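Local coordinates for Lmo2184 protein (PDB 5JOQ) that probably binds heme as the lipid-anchored substrate-binding component of an iron-uptake ABC transporter at the cell membrane, at residues Thr121-Met126 with Gly189-Leu194; Leu170-Val175 with Asp222-Ala227; Tyr179-Glu184 with Asn199-Gln204; Glu184-Gly189 with Lys205-Ala210; Asn266-Thr271 with Lys281-Met286. One frame throughout, in Å; residues are numbered along the deposited sequence.

How the contacts relate
Contact 2 is the core of the set: all its touching residues are buried, and two strands of the mixed sheet are joined by regular backbone hydrogen bonds. The other four are partly buried. Contacts 3 and 4 attach to that sheet at strand 180-182 and its neighbour 208-210, they share Glu184, and waters bridge both. Contacts 1 and 4 use the same helix, 187-194: in contact 1 it receives the N-terminal end of helix 123-136 through a carboxylate, in contact 4 its own start packs without a direct hydrogen bond. Contact 5 is wholly apolar across its segments and touches contacts 1, 2 and 4, whereas its nearest atoms lie about 7 Å from contact 3.

Contact 1 of 5, residues Thr121-Met126 with Gly189-Leu194; sequences TSIASM and GDLVKL
Asp190 of helix 187-194 reaches the N-terminal end of helix 123-136, where Ser122 is the N-cap residue and Ile123 opens the first turn. The carboxylate swings away from its own backbone N (chi1 -164°) and crosses the Ile123 side chain at about a right angle. Its OD2 takes the Ile123 N-H over 2.9 Å along a nearly straight path (163°), met on the anti side and 33° out of the carboxylate plane. Ser122 CB lies 3.4 Å from the same OD2, so the cap residue also packs on the acid. The cap itself is made within the segment: Ser122 OG accepts from Ser125 N. The Ile123 N-H, which lacks a helical acceptor at this helix start, would probably help keep the buried acid anionic. Beneath, the side chains are aliphatic: Ile123 crosses Leu191 at about a right angle and Leu194 at a slant, its CD1 serving both, 3.9 Å from Leu191 CD2 and 3.6 Å from Leu194 CD1. Ala276 of helix 276-288 and Ile154 of helix 140-161 also touch Ile123, so four helices meet here. A water adds a second grip on Asp190 OD2, donating to it over 2.6 Å and accepting from Ala124 N over 2.9 Å.

Contact 2 of 5, residues Leu170-Val175 with Asp222-Ala227; sequences LILMGV and DIILRA
Leu172 and Arg226 are paired in register where parallel strands 168-173 and 223-227 run through the mixed sheet; the axes of these short strand segments approach to 4.7 Å and diverge by 19°. The sheet is consistent with one lobe of a bacterial solute-binding protein, and helices 187-194 and 213-219 lie between the two strands in sequence. Leu172 CB sits 3.9 Å from Leu225 O and 4.3 Å from Arg226 CG, leaving on the face that also carries Leu170, Ile224 and Arg226. CG then stands beside the backbone N (chi1 -59°), and from there CD1 reaches Ile224 CG2 at 3.9 Å, while CD2 turns back to Leu170 CD1 at 3.8 Å. The backbone alternates: Leu170 uses N and O on Ile223 O and Leu225 N, Leu172 on Leu225 O and Ala227 N. The Leu172 N to Leu225 O bond measures 2.8 Å. Gly174 N, at positive phi (137°), closes the series on Ala227 O at 3.0 Å. On the other face Ile171 and Leu225 receive Val192. Across the contact itself the buried backbone polar groups are paired with each other, while the Arg226 charge is met outside it, probably neutralised by Asp240 and Asp262.

Contact 3 of 5, residues Tyr179-Glu184 with Asn199-Gln204; sequences YLVVTE and NVIKDQ
An Asx turn at Asn199 presents its amide to strand 180-182: OD1 accepts from Ile201 N at 2.9 Å, while CG stands opposite the backbone N (chi1 -158°), which carries ND2 toward Val182 O. That second bond is 3.1 Å long and nearly straight (170°), runs in both amide and carbonyl planes, and uses a lone pair of the oxygen. A water donates to Val182 O and to Asn199 OD1. Together these fix the rotation of the amide. The strand belongs to the mixed sheet built round strand 168-173, and the turn opens the loop from strand 198-199 to strand 208-210. The Val181 and Ile201 side chains reach toward each other tip to tip; their closest carbons, Val181 CG1 and Ile201 CG1, are modelled at 3.3 Å, a doubtfully short spacing. The Thr183 and Gln204 side chains cross at about a right angle, with Thr183 CG2 4.1 Å from Gln204 CB; Thr183 OG1 is held by Val206 O. Farther out Glu184 OE2 accepts from three waters, which connect it to Asp203 N, Gln204 N and Gln204 O.

Contact 4 of 5, residues Glu184-Gly189 with Lys205-Ala210; sequences EHAYIG and KVEYLA
The start of helix 187-194 meets the lead-in to strand 208-210 of the mixed sheet where His185 and Ala186, the latter the N-cap residue, lie against Val206, Glu207 and Tyr208. No direct hydrogen bond crosses between the two segments; the evidence is of close packing and one bridging water. With CG beside the backbone N (chi1 -55°), the His185 ring is brought alongside Val206 O, edge-on: CD2 lies 3.5 Å from that oxygen, which is in the ring plane. Outside the two segments, NE2 is hydrogen-bonded to Gln204 O, which fixes the rotation of the ring from its far end. One face of the same ring is covered from within its own segment by Glu184 CG, 3.8 Å above the centre. Ala186 CB meets the Tyr208 ring obliquely, with CE1 at 3.8 Å, and also lies 4.1 Å from Glu207 CB. That Glu207 methylene in turn lies over one face of the Tyr208 ring, offset toward its rim. Tyr208 also touches Met173 and Glu241 of the second subunit, so the side chain of this strand residue packs both on the adjoining part of its own sheet and on a neighbouring chain. Glu207 extends beyond CG past the backbone of His185: its CG is 3.6 Å from His185 O, and a water donates both to that carbonyl oxygen, at 2.9 Å, and to Glu207 OE2, at 3.0 Å.

Contact 5 of 5, residues Asn266-Thr271 with Lys281-Met286; sequences NLFGMT and KEMEKM
Met286 N donates to Glu282 O at 3.1 Å, an i to i+4 bond of helix 276-288 that sets these two residues one turn apart on the side facing Phe268. The phenyl ring, from the loop after strand 260-262, points at this side with its far end. Phe268 CZ lies 3.9 Å from Glu282 CB and likewise 3.9 Å from Met286 CE, while CE1 meets Met283 CE at 3.8 Å. All three approaches are oblique to the ring plane. Met283 gets its methyl there by two bends, at chi2 (66°) and chi3 (65°), that fold the thioether back toward the ring. The Leu267 side chain crosses that of Glu282 at about a right angle, a looser touch with CD2 4.2 Å from Glu282 CB. The Glu282 carboxylate leads away to a salt bridge with Lys285 NZ, which also pairs with Glu84 of the third subunit. Leu191 and Ile188 of helix 187-194 pack on Phe268 as well. Since only carbon atoms meet across the segments, the loop is probably held to the helix by dispersion and burial of the ring.

Contact 1 of 5, residues Thr121-Met126 with Gly189-Leu194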
# COMPACT_ATOMS: atom_id res chain seq x y z
N THR A 121 -8.66 21.53 7.65
CA THR A 121 -8.77 21.62 6.19
C THR A 121 -8.02 22.82 5.60
O THR A 121 -7.94 22.91 4.38
CB THR A 121 -10.24 21.68 5.76
OG1 THR A 121 -10.90 22.80 6.40
CG2 THR A 121 -10.97 20.36 6.17
N SER A 122 -7.50 23.74 6.42
CA SER A 122 -6.60 24.79 5.96
C SER A 122 -5.58 25.07 7.07
O SER A 122 -5.77 24.69 8.22
CB SER A 122 -7.36 26.09 5.60
OG SER A 122 -8.00 26.64 6.76
N ILE A 123 -4.50 25.77 6.72
CA ILE A 123 -3.57 26.18 7.78
C ILE A 123 -4.27 27.14 8.74
O ILE A 123 -4.11 27.03 9.96
CB ILE A 123 -2.30 26.81 7.16
CG1 ILE A 123 -1.53 25.73 6.33
CG2 ILE A 123 -1.38 27.42 8.28
CD1 ILE A 123 -0.25 26.30 5.66
N ALA A 124 -5.02 28.11 8.21
CA ALA A 124 -5.70 29.09 9.07
C ALA A 124 -6.66 28.40 10.04
O ALA A 124 -6.76 28.78 11.21
CB ALA A 124 -6.44 30.11 8.22
N SER A 125 -7.42 27.40 9.55
CA SER A 125 -8.32 26.70 10.46
C SER A 125 -7.53 25.95 11.51
O SER A 125 -7.90 25.97 12.69
CB SER A 125 -9.24 25.74 9.68
OG SER A 125 -10.26 26.51 9.00
N MET A 126 -6.42 25.29 11.11
CA MET A 126 -5.57 24.64 12.11
C MET A 126 -5.08 25.63 13.17
O MET A 126 -5.05 25.32 14.36
CB MET A 126 -4.36 23.95 11.43
CG MET A 126 -3.46 23.23 12.44
SD MET A 126 -2.00 22.45 11.68
CE MET A 126 -1.09 23.92 11.12
N GLY A 189 -5.15 22.01 -1.44
CA GLY A 189 -5.57 23.23 -2.16
C GLY A 189 -5.16 24.51 -1.46
O GLY A 189 -4.80 25.51 -2.11
N ASP A 190 -5.23 24.52 -0.12
CA ASP A 190 -4.78 25.69 0.63
C ASP A 190 -3.28 25.93 0.44
O ASP A 190 -2.84 27.08 0.32
CB ASP A 190 -5.11 25.50 2.12
CG ASP A 190 -5.03 26.79 2.90
OD1 ASP A 190 -5.57 27.80 2.40
OD2 ASP A 190 -4.43 26.81 3.98
N LEU A 191 -2.47 24.86 0.41
CA LEU A 191 -1.03 25.05 0.19
C LEU A 191 -0.76 25.67 -1.18
O LEU A 191 0.06 26.58 -1.31
CB LEU A 191 -0.28 23.71 0.31
CG LEU A 191 -0.30 23.05 1.68
CD1 LEU A 191 0.39 21.69 1.52
CD2 LEU A 191 0.55 23.90 2.65
N VAL A 192 -1.43 25.15 -2.22
CA VAL A 192 -1.26 25.71 -3.55
C VAL A 192 -1.63 27.19 -3.55
O VAL A 192 -0.91 28.03 -4.10
CB VAL A 192 -2.10 24.93 -4.57
CG1 VAL A 192 -2.16 25.69 -5.91
CG2 VAL A 192 -1.49 23.51 -4.80
N LYS A 193 -2.77 27.53 -2.93
CA LYS A 193 -3.22 28.92 -2.88
C LYS A 193 -2.18 29.81 -2.19
O LYS A 193 -1.86 30.90 -2.67
CB LYS A 193 -4.56 29.01 -2.14
CG LYS A 193 -5.13 30.46 -2.05
CD LYS A 193 -6.48 30.52 -1.28
CE LYS A 193 -6.26 30.70 0.24
NZ LYS A 193 -7.53 30.91 1.04
N LEU A 194 -1.70 29.37 -1.03
CA LEU A 194 -0.78 30.20 -0.26
C LEU A 194 0.53 30.40 -1.00
O LEU A 194 1.16 31.46 -0.88
CB LEU A 194 -0.53 29.55 1.10
CG LEU A 194 -1.74 29.56 2.08
CD1 LEU A 194 -1.42 28.69 3.30
CD2 LEU A 194 -2.14 30.95 2.54
O HOH W 1 -4.86 28.97 5.45

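Contact 2 of 5, residues Leu170-Val175 with Asp222-Ala227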
# COMPACT_ATOMS: atom_id res chain seq x y z
N LEU A 170 -3.58 22.05 -11.40
CA LEU A 170 -4.61 21.04 -11.25
C LEU A 170 -4.08 20.09 -10.17
O LEU A 170 -2.98 19.59 -10.27
CB LEU A 170 -4.87 20.30 -12.54
CG LEU A 170 -5.61 18.97 -12.41
CD1 LEU A 170 -6.93 19.17 -11.70
CD2 LEU A 170 -5.81 18.31 -13.75
N ILE A 171 -4.89 19.87 -9.14
CA ILE A 171 -4.51 19.01 -8.03
C ILE A 171 -5.36 17.72 -8.05
O ILE A 171 -6.57 17.78 -8.01
CB ILE A 171 -4.70 19.70 -6.67
CG1 ILE A 171 -4.08 21.08 -6.62
CG2 ILE A 171 -4.12 18.86 -5.55
CD1 ILE A 171 -4.59 21.91 -5.48
N LEU A 172 -4.70 16.57 -8.08
CA LEU A 172 -5.41 15.29 -8.15
C LEU A 172 -5.07 14.49 -6.89
O LEU A 172 -3.91 14.50 -6.46
CB LEU A 172 -4.99 14.48 -9.40
CG LEU A 172 -5.24 15.15 -10.76
CD1 LEU A 172 -4.68 14.27 -11.89
CD2 LEU A 172 -6.74 15.42 -10.95
N MET A 173 -6.06 13.82 -6.31
CA MET A 173 -5.85 12.94 -5.17
C MET A 173 -6.41 11.57 -5.54
O MET A 173 -7.58 11.48 -5.92
CB MET A 173 -6.58 13.48 -3.91
CG MET A 173 -6.42 12.60 -2.73
SD MET A 173 -7.35 13.15 -1.28
CE MET A 173 -9.08 12.87 -1.71
N GLY A 174 -5.63 10.51 -5.39
CA GLY A 174 -6.20 9.18 -5.58
C GLY A 174 -5.29 8.26 -6.38
O GLY A 174 -4.06 8.42 -6.34
N VAL A 175 -5.89 7.33 -7.13
CA VAL A 175 -5.17 6.31 -7.90
C VAL A 175 -5.76 6.26 -9.30
O VAL A 175 -6.87 6.77 -9.56
CB VAL A 175 -5.24 4.92 -7.21
CG1 VAL A 175 -4.75 5.01 -5.76
CG2 VAL A 175 -6.65 4.38 -7.23
N ASP A 222 -1.04 24.68 -16.14
CA ASP A 222 0.41 24.72 -16.32
C ASP A 222 1.07 23.53 -15.64
O ASP A 222 2.04 22.95 -16.15
CB ASP A 222 0.96 26.01 -15.73
CG ASP A 222 0.53 27.24 -16.52
OD1 ASP A 222 0.52 27.16 -17.75
OD2 ASP A 222 0.21 28.27 -15.89
N ILE A 223 0.59 23.18 -14.46
CA ILE A 223 1.20 22.18 -13.59
C ILE A 223 0.14 21.22 -13.10
O ILE A 223 -0.98 21.64 -12.77
CB ILE A 223 1.87 22.86 -12.37
CG1 ILE A 223 3.04 23.74 -12.81
CG2 ILE A 223 2.32 21.81 -11.32
CD1 ILE A 223 3.50 24.74 -11.68
N ILE A 224 0.48 19.93 -13.01
CA ILE A 224 -0.40 18.96 -12.34
C ILE A 224 0.34 18.42 -11.12
O ILE A 224 1.52 18.06 -11.22
CB ILE A 224 -0.83 17.82 -13.27
CG1 ILE A 224 -1.59 18.38 -14.49
CG2 ILE A 224 -1.67 16.76 -12.47
CD1 ILE A 224 -1.84 17.32 -15.59
N LEU A 225 -0.34 18.43 -9.96
CA LEU A 225 0.15 17.85 -8.71
C LEU A 225 -0.71 16.65 -8.38
O LEU A 225 -1.93 16.69 -8.56
CB LEU A 225 0.06 18.85 -7.54
CG LEU A 225 0.72 20.22 -7.74
CD1 LEU A 225 0.56 21.07 -6.45
CD2 LEU A 225 2.22 20.06 -8.12
N ARG A 226 -0.08 15.57 -7.88
CA ARG A 226 -0.80 14.35 -7.52
C ARG A 226 -0.45 13.94 -6.10
O ARG A 226 0.70 14.07 -5.68
CB ARG A 226 -0.46 13.17 -8.49
CG ARG A 226 -0.85 13.43 -9.97
CD ARG A 226 -0.49 12.17 -10.86
NE ARG A 226 0.97 11.92 -10.83
CZ ARG A 226 1.68 11.58 -11.90
NH1 ARG A 226 1.08 11.47 -13.08
NH2 ARG A 226 3.00 11.41 -11.81
N ALA A 227 -1.44 13.45 -5.36
CA ALA A 227 -1.23 12.95 -4.00
C ALA A 227 -1.89 11.58 -3.89
O ALA A 227 -3.08 11.44 -4.18
CB ALA A 227 -1.83 13.90 -2.95

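Contact 3 of 5, residues Tyr179-Glu184 with Asn199-Gln204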
# COMPACT_ATOMS: atom_id res chain seq x y z
N TYR A 179 -9.09 9.39 -9.78
CA TYR A 179 -8.54 10.64 -9.24
C TYR A 179 -9.66 11.61 -8.91
O TYR A 179 -10.56 11.83 -9.74
CB TYR A 179 -7.61 11.30 -10.24
CG TYR A 179 -6.34 10.53 -10.49
CD1 TYR A 179 -5.39 10.39 -9.48
CD2 TYR A 179 -6.08 9.96 -11.74
CE1 TYR A 179 -4.20 9.68 -9.71
CE2 TYR A 179 -4.90 9.29 -11.98
CZ TYR A 179 -3.97 9.13 -10.96
OH TYR A 179 -2.81 8.43 -11.19
N LEU A 180 -9.60 12.21 -7.72
CA LEU A 180 -10.44 13.35 -7.36
C LEU A 180 -9.71 14.66 -7.66
O LEU A 180 -8.50 14.77 -7.47
CB LEU A 180 -10.76 13.33 -5.86
CG LEU A 180 -11.65 12.14 -5.44
CD1 LEU A 180 -11.72 12.07 -3.93
CD2 LEU A 180 -13.06 12.34 -6.00
N VAL A 181 -10.48 15.68 -8.05
CA VAL A 181 -9.94 17.04 -8.16
C VAL A 181 -10.00 17.71 -6.79
O VAL A 181 -11.04 17.67 -6.13
CB VAL A 181 -10.74 17.84 -9.19
CG1 VAL A 181 -10.21 19.27 -9.26
CG2 VAL A 181 -10.61 17.16 -10.56
N VAL A 182 -8.89 18.30 -6.36
CA VAL A 182 -8.79 18.91 -5.03
C VAL A 182 -8.99 20.41 -5.19
O VAL A 182 -8.29 21.04 -6.00
CB VAL A 182 -7.43 18.60 -4.36
CG1 VAL A 182 -7.39 19.17 -2.97
CG2 VAL A 182 -7.15 17.06 -4.29
N THR A 183 -9.95 20.98 -4.46
CA THR A 183 -10.20 22.41 -4.54
C THR A 183 -9.43 23.19 -3.47
O THR A 183 -8.79 22.62 -2.59
CB THR A 183 -11.69 22.72 -4.37
OG1 THR A 183 -12.03 22.56 -2.97
CG2 THR A 183 -12.56 21.77 -5.26
N GLU A 184 -9.57 24.52 -3.51
CA GLU A 184 -9.01 25.39 -2.49
C GLU A 184 -9.55 25.07 -1.10
O GLU A 184 -8.94 25.48 -0.10
CB GLU A 184 -9.34 26.87 -2.80
CG GLU A 184 -10.84 27.17 -2.68
CD GLU A 184 -11.22 28.57 -3.17
OE1 GLU A 184 -10.40 29.50 -2.92
OE2 GLU A 184 -12.33 28.72 -3.80
N ASN A 199 -5.70 27.65 -8.80
CA ASN A 199 -6.37 26.37 -9.03
C ASN A 199 -7.19 26.50 -10.31
O ASN A 199 -7.88 27.51 -10.52
CB ASN A 199 -7.27 26.05 -7.83
CG ASN A 199 -7.59 24.56 -7.71
OD1 ASN A 199 -7.98 23.92 -8.69
ND2 ASN A 199 -7.41 24.00 -6.52
N VAL A 200 -7.13 25.49 -11.19
CA VAL A 200 -7.99 25.56 -12.37
C VAL A 200 -9.46 25.44 -12.00
O VAL A 200 -10.31 25.78 -12.81
CB VAL A 200 -7.66 24.47 -13.43
CG1 VAL A 200 -6.35 24.79 -14.11
CG2 VAL A 200 -7.67 23.04 -12.81
N ILE A 201 -9.77 24.92 -10.81
CA ILE A 201 -11.16 24.79 -10.34
C ILE A 201 -11.48 25.99 -9.49
O ILE A 201 -10.74 26.29 -8.55
CB ILE A 201 -11.38 23.49 -9.53
CG1 ILE A 201 -11.05 22.29 -10.37
CG2 ILE A 201 -12.83 23.40 -9.11
CD1 ILE A 201 -11.89 22.22 -11.65
N LYS A 202 -12.57 26.68 -9.80
CA LYS A 202 -12.93 27.87 -9.06
C LYS A 202 -14.40 27.83 -8.68
O LYS A 202 -15.21 27.18 -9.34
CB LYS A 202 -12.66 29.14 -9.88
CG LYS A 202 -11.20 29.32 -10.21
CD LYS A 202 -10.97 30.55 -11.08
CE LYS A 202 -9.52 30.60 -11.56
NZ LYS A 202 -9.11 29.39 -12.38
N ASP A 203 -14.74 28.62 -7.69
CA ASP A 203 -16.11 28.80 -7.31
C ASP A 203 -16.85 27.48 -7.08
O ASP A 203 -17.94 27.27 -7.56
CB ASP A 203 -16.80 29.74 -8.31
CG ASP A 203 -15.96 31.01 -8.62
OD1 ASP A 203 -15.29 31.55 -7.73
OD2 ASP A 203 -15.96 31.47 -9.77
N GLN A 204 -16.20 26.61 -6.33
CA GLN A 204 -16.73 25.33 -5.95
C GLN A 204 -17.08 25.45 -4.48
O GLN A 204 -16.69 26.44 -3.81
CB GLN A 204 -15.71 24.23 -6.08
CG GLN A 204 -15.32 23.93 -7.49
CD GLN A 204 -16.49 23.80 -8.41
OE1 GLN A 204 -17.37 23.00 -8.21
NE2 GLN A 204 -16.52 24.63 -9.42
O HOH W 2 -7.35 21.20 -8.68
O HOH W 3 -10.65 25.85 -5.95
O HOH W 4 -13.57 26.31 -5.27
O HOH W 5 -15.56 29.11 -3.54
O HOH W 6 -12.47 29.97 -5.98

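Contact 4 of 5, residues Glu184-Gly189 with Lys205-Ala210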
# COMPACT_ATOMS: atom_id res chain seq x y z
N GLU A 184 -9.57 24.52 -3.51
CA GLU A 184 -9.01 25.39 -2.49
C GLU A 184 -9.55 25.07 -1.10
O GLU A 184 -8.94 25.48 -0.10
CB GLU A 184 -9.34 26.87 -2.80
CG GLU A 184 -10.84 27.17 -2.68
CD GLU A 184 -11.22 28.57 -3.17
OE1 GLU A 184 -10.40 29.50 -2.92
OE2 GLU A 184 -12.33 28.72 -3.80
N HIS A 185 -10.68 24.35 -1.00
CA HIS A 185 -11.27 24.11 0.32
C HIS A 185 -10.64 22.95 1.07
O HIS A 185 -10.99 22.74 2.26
CB HIS A 185 -12.79 23.86 0.22
CG HIS A 185 -13.51 24.97 -0.48
ND1 HIS A 185 -13.55 26.26 0.01
CD2 HIS A 185 -14.20 24.99 -1.64
CE1 HIS A 185 -14.23 27.03 -0.83
NE2 HIS A 185 -14.65 26.28 -1.83
N ALA A 186 -9.75 22.20 0.45
CA ALA A 186 -8.99 21.15 1.11
C ALA A 186 -7.57 21.63 1.39
O ALA A 186 -7.10 22.59 0.80
CB ALA A 186 -8.96 19.87 0.25
N TYR A 187 -6.88 20.91 2.29
CA TYR A 187 -5.58 21.39 2.77
C TYR A 187 -4.55 21.52 1.65
O TYR A 187 -3.81 22.51 1.58
CB TYR A 187 -5.07 20.46 3.87
CG TYR A 187 -3.59 20.64 4.22
CD1 TYR A 187 -3.11 21.85 4.74
CD2 TYR A 187 -2.69 19.58 4.07
CE1 TYR A 187 -1.77 22.03 5.08
CE2 TYR A 187 -1.35 19.74 4.42
CZ TYR A 187 -0.91 20.95 4.93
OH TYR A 187 0.41 21.10 5.28
N ILE A 188 -4.45 20.51 0.78
CA ILE A 188 -3.47 20.64 -0.30
C ILE A 188 -3.86 21.79 -1.22
O ILE A 188 -2.99 22.49 -1.74
CB ILE A 188 -3.32 19.33 -1.10
CG1 ILE A 188 -2.89 18.16 -0.20
CG2 ILE A 188 -2.31 19.54 -2.29
CD1 ILE A 188 -1.55 18.33 0.39
N GLY A 189 -5.15 22.01 -1.44
CA GLY A 189 -5.57 23.23 -2.16
C GLY A 189 -5.16 24.51 -1.46
O GLY A 189 -4.80 25.51 -2.11
N LYS A 205 -17.85 24.50 -3.99
CA LYS A 205 -18.21 24.52 -2.60
C LYS A 205 -17.76 23.28 -1.84
O LYS A 205 -17.94 23.20 -0.65
CB LYS A 205 -19.71 24.76 -2.42
CG LYS A 205 -20.57 23.59 -2.82
CD LYS A 205 -21.99 23.75 -2.32
CE LYS A 205 -22.77 24.78 -3.10
NZ LYS A 205 -24.19 24.85 -2.65
N VAL A 206 -17.16 22.33 -2.53
CA VAL A 206 -16.72 21.10 -1.91
C VAL A 206 -15.22 20.98 -1.92
O VAL A 206 -14.55 21.64 -2.66
CB VAL A 206 -17.27 19.86 -2.64
CG1 VAL A 206 -18.77 19.79 -2.55
CG2 VAL A 206 -16.80 19.83 -4.08
N GLU A 207 -14.72 20.12 -1.05
CA GLU A 207 -13.28 19.85 -0.95
C GLU A 207 -12.76 19.00 -2.12
O GLU A 207 -11.64 19.23 -2.62
CB GLU A 207 -13.00 19.12 0.37
CG GLU A 207 -13.22 19.98 1.62
CD GLU A 207 -13.22 19.14 2.91
OE1 GLU A 207 -12.79 17.97 2.87
OE2 GLU A 207 -13.63 19.65 3.97
N TYR A 208 -13.53 17.98 -2.54
CA TYR A 208 -13.10 17.04 -3.58
C TYR A 208 -14.20 16.87 -4.60
O TYR A 208 -15.38 16.73 -4.24
CB TYR A 208 -12.72 15.65 -2.99
CG TYR A 208 -11.75 15.76 -1.85
CD1 TYR A 208 -10.44 16.18 -2.08
CD2 TYR A 208 -12.15 15.48 -0.55
CE1 TYR A 208 -9.55 16.34 -1.02
CE2 TYR A 208 -11.27 15.65 0.51
CZ TYR A 208 -9.97 16.07 0.25
OH TYR A 208 -9.12 16.22 1.32
N LEU A 209 -13.84 16.94 -5.88
CA LEU A 209 -14.76 16.79 -6.99
C LEU A 209 -14.41 15.56 -7.81
O LEU A 209 -13.23 15.19 -7.93
CB LEU A 209 -14.71 18.01 -7.95
CG LEU A 209 -15.13 19.35 -7.40
CD1 LEU A 209 -14.52 20.46 -8.22
CD2 LEU A 209 -16.64 19.43 -7.46
N ALA A 210 -15.41 14.98 -8.44
CA ALA A 210 -15.15 13.99 -9.47
C ALA A 210 -14.47 14.67 -10.66
O ALA A 210 -14.75 15.83 -10.96
CB ALA A 210 -16.46 13.32 -9.91
O HOH W 7 -13.18 22.59 4.22

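Contact 5 of 5, residues Asn266-Thr271 with Lys281-Met286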
# COMPACT_ATOMS: atom_id res chain seq x y z
N ASN A 266 4.72 11.47 2.51
CA ASN A 266 5.20 11.59 3.88
C ASN A 266 5.11 13.02 4.40
O ASN A 266 4.99 13.23 5.61
CB ASN A 266 6.64 11.09 3.95
CG ASN A 266 6.76 9.79 4.71
OD1 ASN A 266 6.92 9.80 5.93
ND2 ASN A 266 6.67 8.68 4.00
N LEU A 267 5.15 14.01 3.50
CA LEU A 267 5.13 15.41 3.88
C LEU A 267 3.80 16.11 3.59
O LEU A 267 3.42 17.00 4.35
CB LEU A 267 6.26 16.15 3.13
CG LEU A 267 6.39 17.67 3.26
CD1 LEU A 267 6.71 18.07 4.70
CD2 LEU A 267 7.53 18.14 2.35
N PHE A 268 3.09 15.72 2.54
CA PHE A 268 1.81 16.31 2.13
C PHE A 268 0.66 15.36 2.52
O PHE A 268 0.26 14.50 1.73
CB PHE A 268 1.80 16.55 0.61
CG PHE A 268 2.78 17.61 0.16
CD1 PHE A 268 2.39 18.94 0.10
CD2 PHE A 268 4.06 17.26 -0.24
CE1 PHE A 268 3.28 19.93 -0.32
CE2 PHE A 268 4.97 18.25 -0.67
CZ PHE A 268 4.57 19.58 -0.69
N GLY A 269 0.12 15.52 3.71
CA GLY A 269 -1.03 14.71 4.08
C GLY A 269 -2.34 15.29 3.56
O GLY A 269 -2.37 16.40 3.02
N MET A 270 -3.43 14.54 3.76
CA MET A 270 -4.74 15.00 3.31
C MET A 270 -5.22 16.22 4.11
O MET A 270 -5.96 17.05 3.57
CB MET A 270 -5.78 13.88 3.44
CG MET A 270 -6.86 13.95 2.38
SD MET A 270 -7.94 12.47 2.38
CE MET A 270 -9.07 13.01 3.68
N THR A 271 -4.84 16.31 5.37
CA THR A 271 -5.22 17.45 6.20
C THR A 271 -3.98 18.04 6.87
O THR A 271 -2.89 17.44 6.84
CB THR A 271 -6.27 17.07 7.25
OG1 THR A 271 -5.80 15.95 8.03
CG2 THR A 271 -7.59 16.71 6.56
N LYS A 281 7.08 25.31 1.67
CA LYS A 281 8.34 25.63 1.00
C LYS A 281 8.61 24.69 -0.17
O LYS A 281 9.18 25.10 -1.19
CB LYS A 281 9.49 25.54 2.00
CG LYS A 281 9.49 26.62 3.08
CD LYS A 281 10.60 26.39 4.14
CE LYS A 281 10.27 27.16 5.44
NZ LYS A 281 10.76 26.49 6.70
N GLU A 282 8.29 23.41 0.01
CA GLU A 282 8.42 22.47 -1.10
C GLU A 282 7.43 22.82 -2.22
O GLU A 282 7.77 22.73 -3.41
CB GLU A 282 8.21 21.04 -0.57
CG GLU A 282 8.72 19.95 -1.44
CD GLU A 282 10.19 20.14 -1.79
OE1 GLU A 282 11.01 20.52 -0.91
OE2 GLU A 282 10.48 19.98 -2.99
N MET A 283 6.23 23.29 -1.85
CA MET A 283 5.26 23.71 -2.86
C MET A 283 5.80 24.87 -3.68
O MET A 283 5.66 24.89 -4.91
CB MET A 283 3.93 24.09 -2.20
CG MET A 283 2.84 24.46 -3.19
SD MET A 283 2.29 23.10 -4.22
CE MET A 283 1.53 21.97 -3.02
N GLU A 284 6.44 25.83 -3.02
CA GLU A 284 6.99 26.97 -3.73
C GLU A 284 8.06 26.53 -4.73
O GLU A 284 8.13 27.07 -5.84
CB GLU A 284 7.55 27.99 -2.72
CG GLU A 284 8.03 29.25 -3.37
CD GLU A 284 8.78 30.18 -2.41
OE1 GLU A 284 8.73 29.98 -1.16
OE2 GLU A 284 9.43 31.11 -2.93
N LYS A 285 8.86 25.51 -4.38
CA LYS A 285 9.88 25.01 -5.30
C LYS A 285 9.25 24.40 -6.55
O LYS A 285 9.71 24.65 -7.67
CB LYS A 285 10.76 23.97 -4.62
CG LYS A 285 11.72 24.55 -3.59
CD LYS A 285 12.60 23.47 -2.97
CE LYS A 285 13.26 24.00 -1.70
NZ LYS A 285 13.66 22.89 -0.79
N MET A 286 8.19 23.61 -6.36
CA MET A 286 7.53 22.97 -7.50
C MET A 286 6.84 23.97 -8.41
O MET A 286 6.84 23.80 -9.63
CB MET A 286 6.52 21.95 -6.98
CG MET A 286 7.15 20.64 -6.55
SD MET A 286 5.92 19.49 -5.91
CE MET A 286 5.45 20.25 -4.39